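PDB 6TCV: endo-beta-N-acetylglucosaminidase F1 from Bacteroides thetaiotaomicron VPI-5482, which hydrolyses the chitobiose core of high-mannose N-glycans, releasing the oligosaccharide and leaving one N-acetylglucosamine on the asparagine. Local coordinates for residues K323-A337 against I348-I362. The protein carries 2 engineered substitutions. Residues are numbered along the deposited sequence; the frame is centred on the assembly and turned at random. Where two conformers were deposited one is given.
With NAG (2-acetamido-2-deoxy-beta-D-glucopyranose), chain B; NAG (2-acetamido-2-deoxy-beta-D-glucopyranose), chain C.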
loop_
_atom_site.group_PDB
_atom_site.type_symbol
_atom_site.label_atom_id
_atom_site.label_comp_id
_atom_site.label_asym_id
_atom_site.label_seq_id
_atom_site.Cartn_x
_atom_site.Cartn_y
_atom_site.Cartn_z
ATOM N N LYS A 323 -7.270 2.510 -0.285
ATOM C CA LYS A 323 -5.996 2.186 -0.924
ATOM C C LYS A 323 -4.835 2.406 0.034
ATOM O O LYS A 323 -4.985 3.039 1.086
ATOM C CB LYS A 323 -5.823 3.032 -2.192
ATOM C CG LYS A 323 -6.893 2.726 -3.236
ATOM C CD LYS A 323 -6.619 3.352 -4.590
ATOM C CE LYS A 323 -7.643 2.990 -5.640
ATOM N NZ LYS A 323 -8.831 3.823 -5.464
ATOM N N LEU A 324 -3.679 1.849 -0.312
ATOM C CA LEU A 324 -2.520 1.894 0.557
ATOM C C LEU A 324 -1.784 3.222 0.458
ATOM O O LEU A 324 -1.481 3.695 -0.643
ATOM C CB LEU A 324 -1.559 0.759 0.220
ATOM C CG LEU A 324 -2.122 -0.633 0.483
ATOM C CD1 LEU A 324 -1.158 -1.668 -0.085
ATOM C CD2 LEU A 324 -2.297 -0.897 1.972
ATOM N N VAL A 325 -1.462 3.817 1.609
ATOM C CA VAL A 325 -0.560 4.960 1.708
ATOM C C VAL A 325 0.676 4.481 2.433
ATOM O O VAL A 325 0.598 4.037 3.592
ATOM C CB VAL A 325 -1.230 6.150 2.389
ATOM C CG1 VAL A 325 -0.265 7.326 2.570
ATOM C CG2 VAL A 325 -2.456 6.571 1.593
ATOM N N THR A 326 1.791 4.501 1.734
ATOM C CA THR A 326 3.006 3.894 2.253
ATOM C C THR A 326 4.157 4.867 2.058
ATOM O O THR A 326 4.115 5.727 1.170
ATOM C CB THR A 326 3.318 2.534 1.591
ATOM O OG1 THR A 326 3.799 2.699 0.251
ATOM C CG2 THR A 326 2.107 1.642 1.550
ATOM N N VAL A 327 5.187 4.731 2.878
ATOM C CA VAL A 327 6.324 5.643 2.872
ATOM C C VAL A 327 7.640 4.882 2.972
ATOM O O VAL A 327 7.752 3.848 3.632
ATOM C CB VAL A 327 6.263 6.757 3.918
ATOM C CG1 VAL A 327 5.035 7.595 3.716
ATOM C CG2 VAL A 327 6.282 6.175 5.294
ATOM N N PHE A 328 8.650 5.410 2.316
ATOM C CA PHE A 328 10.065 5.098 2.597
ATOM C C PHE A 328 10.546 5.997 3.714
ATOM O O PHE A 328 10.352 7.219 3.643
ATOM C CB PHE A 328 10.824 5.309 1.291
ATOM C CG PHE A 328 12.286 4.932 1.323
ATOM C CD1 PHE A 328 12.737 3.711 1.777
ATOM C CD2 PHE A 328 13.243 5.811 0.830
ATOM C CE1 PHE A 328 14.082 3.377 1.722
ATOM C CE2 PHE A 328 14.604 5.488 0.797
ATOM C CZ PHE A 328 15.023 4.262 1.231
ATOM N N ASP A 329 11.093 5.418 4.774
ATOM C CA ASP A 329 11.594 6.207 5.886
ATOM C C ASP A 329 12.977 6.782 5.603
ATOM O O ASP A 329 14.015 6.146 5.850
ATOM C CB ASP A 329 11.591 5.388 7.164
ATOM C CG ASP A 329 12.004 6.184 8.367
ATOM O OD1 ASP A 329 12.136 7.424 8.279
ATOM O OD2 ASP A 329 12.237 5.576 9.437
ATOM N N TRP A 330 13.011 7.938 4.955
ATOM C CA TRP A 330 14.250 8.601 4.549
ATOM C C TRP A 330 13.896 10.085 4.390
ATOM O O TRP A 330 12.756 10.425 4.056
ATOM C CB TRP A 330 14.777 8.037 3.216
ATOM C CG TRP A 330 16.157 8.436 2.934
ATOM C CD1 TRP A 330 16.615 9.343 1.999
ATOM C CD2 TRP A 330 17.326 7.896 3.555
ATOM N NE1 TRP A 330 18.007 9.414 2.080
ATOM C CE2 TRP A 330 18.465 8.519 2.997
ATOM C CE3 TRP A 330 17.521 6.924 4.543
ATOM C CZ2 TRP A 330 19.775 8.204 3.412
ATOM C CZ3 TRP A 330 18.807 6.651 4.975
ATOM C CH2 TRP A 330 19.906 7.240 4.373
ATOM N N GLY A 331 14.868 10.978 4.537
ATOM C CA GLY A 331 14.561 12.400 4.415
ATOM C C GLY A 331 13.595 12.797 5.500
ATOM O O GLY A 331 13.675 12.326 6.630
ATOM N N GLN A 332 12.614 13.601 5.126
ATOM C CA GLN A 332 11.633 14.130 6.059
ATOM C C GLN A 332 10.281 13.448 5.924
ATOM O O GLN A 332 9.277 13.995 6.372
ATOM C CB GLN A 332 11.488 15.629 5.826
ATOM C CG GLN A 332 12.551 16.483 6.494
ATOM C CD GLN A 332 13.975 16.106 6.137
ATOM O OE1 GLN A 332 14.425 16.274 4.999
ATOM N NE2 GLN A 332 14.707 15.608 7.123
ATOM N N MET A 333 10.229 12.253 5.338
ATOM C CA MET A 333 8.958 11.665 4.948
ATOM C C MET A 333 8.147 11.068 6.097
ATOM O O MET A 333 6.929 10.875 5.931
ATOM C CB MET A 333 9.163 10.565 3.875
ATOM C CG MET A 333 7.903 10.287 3.063
ATOM S SD MET A 333 7.423 11.723 2.052
ATOM C CE MET A 333 5.660 11.852 2.442
ATOM N N TYR A 334 8.778 10.740 7.226
ATOM C CA TYR A 334 8.146 9.939 8.270
ATOM C C TYR A 334 8.568 10.391 9.641
ATOM O O TYR A 334 9.733 10.668 9.861
ATOM C CB TYR A 334 8.566 8.476 8.109
ATOM C CG TYR A 334 7.932 7.487 9.055
ATOM C CD1 TYR A 334 6.575 7.152 8.979
ATOM C CD2 TYR A 334 8.697 6.856 10.002
ATOM C CE1 TYR A 334 6.007 6.201 9.803
ATOM C CE2 TYR A 334 8.138 5.899 10.888
ATOM C CZ TYR A 334 6.765 5.581 10.766
ATOM O OH TYR A 334 6.183 4.624 11.575
ATOM N N GLY A 335 7.630 10.419 10.564
ATOM C CA GLY A 335 7.952 10.674 11.957
ATOM C C GLY A 335 6.895 11.381 12.770
ATOM O O GLY A 335 6.877 11.188 13.989
ATOM N N VAL A 336 6.031 12.150 12.165
ATOM C CA VAL A 336 4.931 12.813 12.876
ATOM C C VAL A 336 3.735 11.888 12.923
ATOM O O VAL A 336 3.305 11.340 11.900
ATOM C CB VAL A 336 4.590 14.145 12.190
ATOM C CG1 VAL A 336 3.240 14.681 12.659
ATOM C CG2 VAL A 336 5.675 15.141 12.486
ATOM N N ALA A 337 3.170 11.716 14.107
ATOM C CA ALA A 337 2.258 10.611 14.344
ATOM C C ALA A 337 0.799 11.044 14.419
ATOM O O ALA A 337 -0.085 10.174 14.563
ATOM C CB ALA A 337 2.654 9.942 15.674
ATOM N N ILE A 348 -0.845 5.672 7.606
ATOM C CA ILE A 348 0.371 4.997 7.141
ATOM C C ILE A 348 0.082 3.493 7.221
ATOM O O ILE A 348 0.079 2.907 8.322
ATOM C CB ILE A 348 1.640 5.360 7.950
ATOM C CG1 ILE A 348 1.876 6.870 8.043
ATOM C CG2 ILE A 348 2.841 4.601 7.324
ATOM C CD1 ILE A 348 2.280 7.461 6.751
ATOM N N ASP A 349 -0.139 2.861 6.065
ATOM C CA ASP A 349 -0.395 1.442 6.049
ATOM C C ASP A 349 0.878 0.622 6.152
ATOM O O ASP A 349 0.865 -0.443 6.804
ATOM C CB ASP A 349 -1.141 1.104 4.781
ATOM C CG ASP A 349 -2.501 1.705 4.766
ATOM O OD1 ASP A 349 -3.345 1.273 5.580
ATOM O OD2 ASP A 349 -2.772 2.632 3.941
ATOM N N ILE A 350 1.957 1.063 5.509
ATOM C CA ILE A 350 3.224 0.341 5.484
ATOM C C ILE A 350 4.324 1.386 5.496
ATOM O O ILE A 350 4.263 2.343 4.707
ATOM C CB ILE A 350 3.396 -0.582 4.239
ATOM C CG1 ILE A 350 2.153 -1.450 3.990
ATOM C CG2 ILE A 350 4.626 -1.475 4.417
ATOM C CD1 ILE A 350 2.210 -2.213 2.671
ATOM N N VAL A 351 5.352 1.163 6.313
ATOM C CA VAL A 351 6.576 1.969 6.281
ATOM C C VAL A 351 7.749 1.014 6.058
ATOM O O VAL A 351 7.893 -0.013 6.741
ATOM C CB VAL A 351 6.745 2.875 7.519
ATOM C CG1 VAL A 351 6.655 2.139 8.835
ATOM C CG2 VAL A 351 8.064 3.671 7.428
ATOM N N VAL A 352 8.599 1.346 5.093
ATOM C CA VAL A 352 9.783 0.558 4.767
ATOM C C VAL A 352 11.017 1.407 4.996
ATOM O O VAL A 352 11.047 2.590 4.596
ATOM C CB VAL A 352 9.697 -0.058 3.334
ATOM C CG1 VAL A 352 8.480 -0.965 3.222
ATOM C CG2 VAL A 352 9.690 1.002 2.214
ATOM N N ALA A 353 12.087 0.776 5.486
ATOM C CA ALA A 353 13.253 1.523 5.902
ATOM C C ALA A 353 14.368 1.357 4.894
ATOM O O ALA A 353 14.279 0.568 3.961
ATOM C CB ALA A 353 13.735 0.969 7.255
ATOM N N ASN A 354 15.415 2.147 5.058
ATOM C CA ASN A 354 16.601 2.069 4.204
ATOM C C ASN A 354 17.263 0.688 4.338
ATOM O O ASN A 354 17.139 -0.023 5.353
ATOM C CB ASN A 354 17.580 3.200 4.530
ATOM C CG ASN A 354 18.635 3.334 3.467
ATOM O OD1 ASN A 354 18.284 3.155 2.304
ATOM N ND2 ASN A 354 19.834 3.688 3.804
ATOM N N TYR A 355 17.996 0.329 3.274
ATOM C CA TYR A 355 18.687 -0.949 3.212
ATOM C C TYR A 355 19.591 -1.068 4.443
ATOM O O TYR A 355 20.386 -0.172 4.738
ATOM C CB TYR A 355 19.502 -1.036 1.886
ATOM C CG TYR A 355 18.665 -0.463 0.757
ATOM C CD1 TYR A 355 17.549 -1.112 0.245
ATOM C CD2 TYR A 355 18.973 0.811 0.221
ATOM C CE1 TYR A 355 16.753 -0.467 -0.744
ATOM C CE2 TYR A 355 18.179 1.414 -0.704
ATOM C CZ TYR A 355 17.120 0.784 -1.205
ATOM O OH TYR A 355 16.374 1.477 -2.161
ATOM N N GLY A 356 19.489 -2.196 5.152
ATOM C CA GLY A 356 20.274 -2.450 6.336
ATOM C C GLY A 356 19.616 -2.065 7.633
ATOM O O GLY A 356 20.180 -2.345 8.701
ATOM N N SER A 357 18.452 -1.417 7.592
ATOM C CA SER A 357 17.736 -0.997 8.784
ATOM C C SER A 357 16.374 -1.673 8.841
ATOM O O SER A 357 15.861 -2.176 7.832
ATOM C CB SER A 357 17.457 0.524 8.740
ATOM O OG SER A 357 18.665 1.312 8.831
ATOM N N ALA A 358 15.750 -1.651 10.018
ATOM C CA ALA A 358 14.342 -2.029 10.180
ATOM C C ALA A 358 13.514 -0.763 10.416
ATOM O O ALA A 358 13.976 0.204 11.042
ATOM C CB ALA A 358 14.118 -2.959 11.382
ATOM N N ALA A 359 12.291 -0.720 9.883
ATOM C CA ALA A 359 11.383 0.389 10.142
ATOM C C ALA A 359 10.849 0.321 11.573
ATOM O O ALA A 359 10.806 -0.743 12.171
ATOM C CB ALA A 359 10.226 0.335 9.132
ATOM N N TYR A 360 10.324 1.447 12.065
ATOM C CA TYR A 360 9.790 1.503 13.407
ATOM C C TYR A 360 8.407 2.133 13.332
ATOM O O TYR A 360 8.157 3.004 12.491
ATOM C CB TYR A 360 10.648 2.356 14.403
ATOM C CG TYR A 360 10.842 3.794 13.977
ATOM C CD1 TYR A 360 11.769 4.168 12.981
ATOM C CD2 TYR A 360 10.023 4.790 14.496
ATOM C CE1 TYR A 360 11.847 5.509 12.558
ATOM C CE2 TYR A 360 10.117 6.095 14.060
ATOM C CZ TYR A 360 11.013 6.419 13.092
ATOM O OH TYR A 360 11.067 7.753 12.659
ATOM N N PRO A 361 7.509 1.743 14.239
ATOM C CA PRO A 361 6.148 2.316 14.280
ATOM C C PRO A 361 6.079 3.626 15.046
ATOM O O PRO A 361 6.862 3.853 15.979
ATOM C CB PRO A 361 5.335 1.227 15.005
ATOM C CG PRO A 361 6.366 0.630 15.952
ATOM C CD PRO A 361 7.676 0.625 15.188
ATOM N N ILE A 362 5.089 4.452 14.692
ATOM C CA ILE A 362 4.750 5.640 15.473
ATOM C C ILE A 362 3.260 5.635 15.803
ATOM O O ILE A 362 2.472 4.934 15.192
ATOM C CB ILE A 362 5.164 6.933 14.754
ATOM C CG1 ILE A 362 4.423 7.102 13.458
ATOM C CG2 ILE A 362 6.683 6.882 14.490
ATOM C CD1 ILE A 362 4.747 8.393 12.692
HETATM C C1 NAG B . 17.696 5.251 -2.418
HETATM C C2 NAG B . 16.444 5.433 -3.257
HETATM C C3 NAG B . 16.691 5.410 -4.767
HETATM C C4 NAG B . 18.121 5.003 -5.066
HETATM C C5 NAG B . 18.454 3.783 -4.230
HETATM C C6 NAG B . 19.811 3.165 -4.541
HETATM C C7 NAG B . 14.175 4.749 -2.592
HETATM C C8 NAG B . 13.312 3.580 -2.157
HETATM N N2 NAG B . 15.441 4.455 -2.875
HETATM O O3 NAG B . 16.435 6.708 -5.311
HETATM O O4 NAG B . 18.194 4.659 -6.459
HETATM O O5 NAG B . 18.487 4.130 -2.831
HETATM O O6 NAG B . 20.092 2.135 -3.650
HETATM O O7 NAG B . 13.746 5.907 -2.664
HETATM C C1 NAG C . 21.724 7.931 -0.452
HETATM C C2 NAG C . 21.792 7.822 -1.956
HETATM C C3 NAG C . 20.397 7.652 -2.543
HETATM C C4 NAG C . 19.707 6.500 -1.845
HETATM C C5 NAG C . 19.634 6.815 -0.362
HETATM C C6 NAG C . 18.833 5.840 0.465
HETATM C C7 NAG C . 23.633 9.173 -2.843
HETATM C C8 NAG C . 24.067 10.571 -3.220
HETATM N N2 NAG C . 22.374 9.044 -2.505
HETATM O O3 NAG C . 20.538 7.445 -3.945
HETATM O O4 NAG C . 18.408 6.456 -2.462
HETATM O O5 NAG C . 20.982 6.851 0.116
HETATM O O6 NAG C . 19.361 4.513 0.234
HETATM O O7 NAG C . 24.405 8.221 -2.844
HETATM O O HOH W 1 15.324 4.149 7.110
HETATM O O HOH W 2 10.380 3.545 10.059
HETATM O O HOH W 3 12.916 8.501 10.579
#
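Val-327 pairs with Val-351 and Phe-328 with Val-352 where strands 324-329 and 350-353 run parallel, their axes 4.7 Å apart and inclined by 20°; Val-327 N and O bond to Ile-350 O and Val-352 N, and Asp-329 N to Val-352 O. At the strand start a side chain joins in: Asp-349 OD2 takes Val-325 N on its anti lone pair (2.9 Å, nearly straight) and also forms a salt bridge with Lys-317. Beyond the strands, the Tyr-334 ring swings out opposite its backbone N (chi1 -176°), which carries it between Val-351 and Ile-362. Val-351 CG2 stands 3.9 Å from the centroid of the Tyr-334 ring and Ile-362 CD1 covers the opposite face, hindering the ring from turning, while Tyr-334 OH donates in the carbonyl plane to a lone pair of Tyr-360 O (2.7 Å). Its edge also meets the face of Tyr-360 in a T-shaped stack (planes at 63°). One water joins Asp-329 OD2 to Tyr-360 N, another OD1 to Tyr-360 OH. At the C-terminal strand ends lie the two linked NAG units of the bound Man9GlcNAc2Asn substrate: NAG (chain B) sets C8 3.6 Å above the Phe-328 ring and donates N2 to Tyr-355 OH; NAG (chain C) gives O6 to Asn-354 OD1 (2.7 Å) and lays C6 over Trp-330. Within what is probably a (beta/alpha)8 barrel, strand 283-287 flanks strand 324-329 on its other edge, while helix 306-319 packs against Val-325 and Val-327.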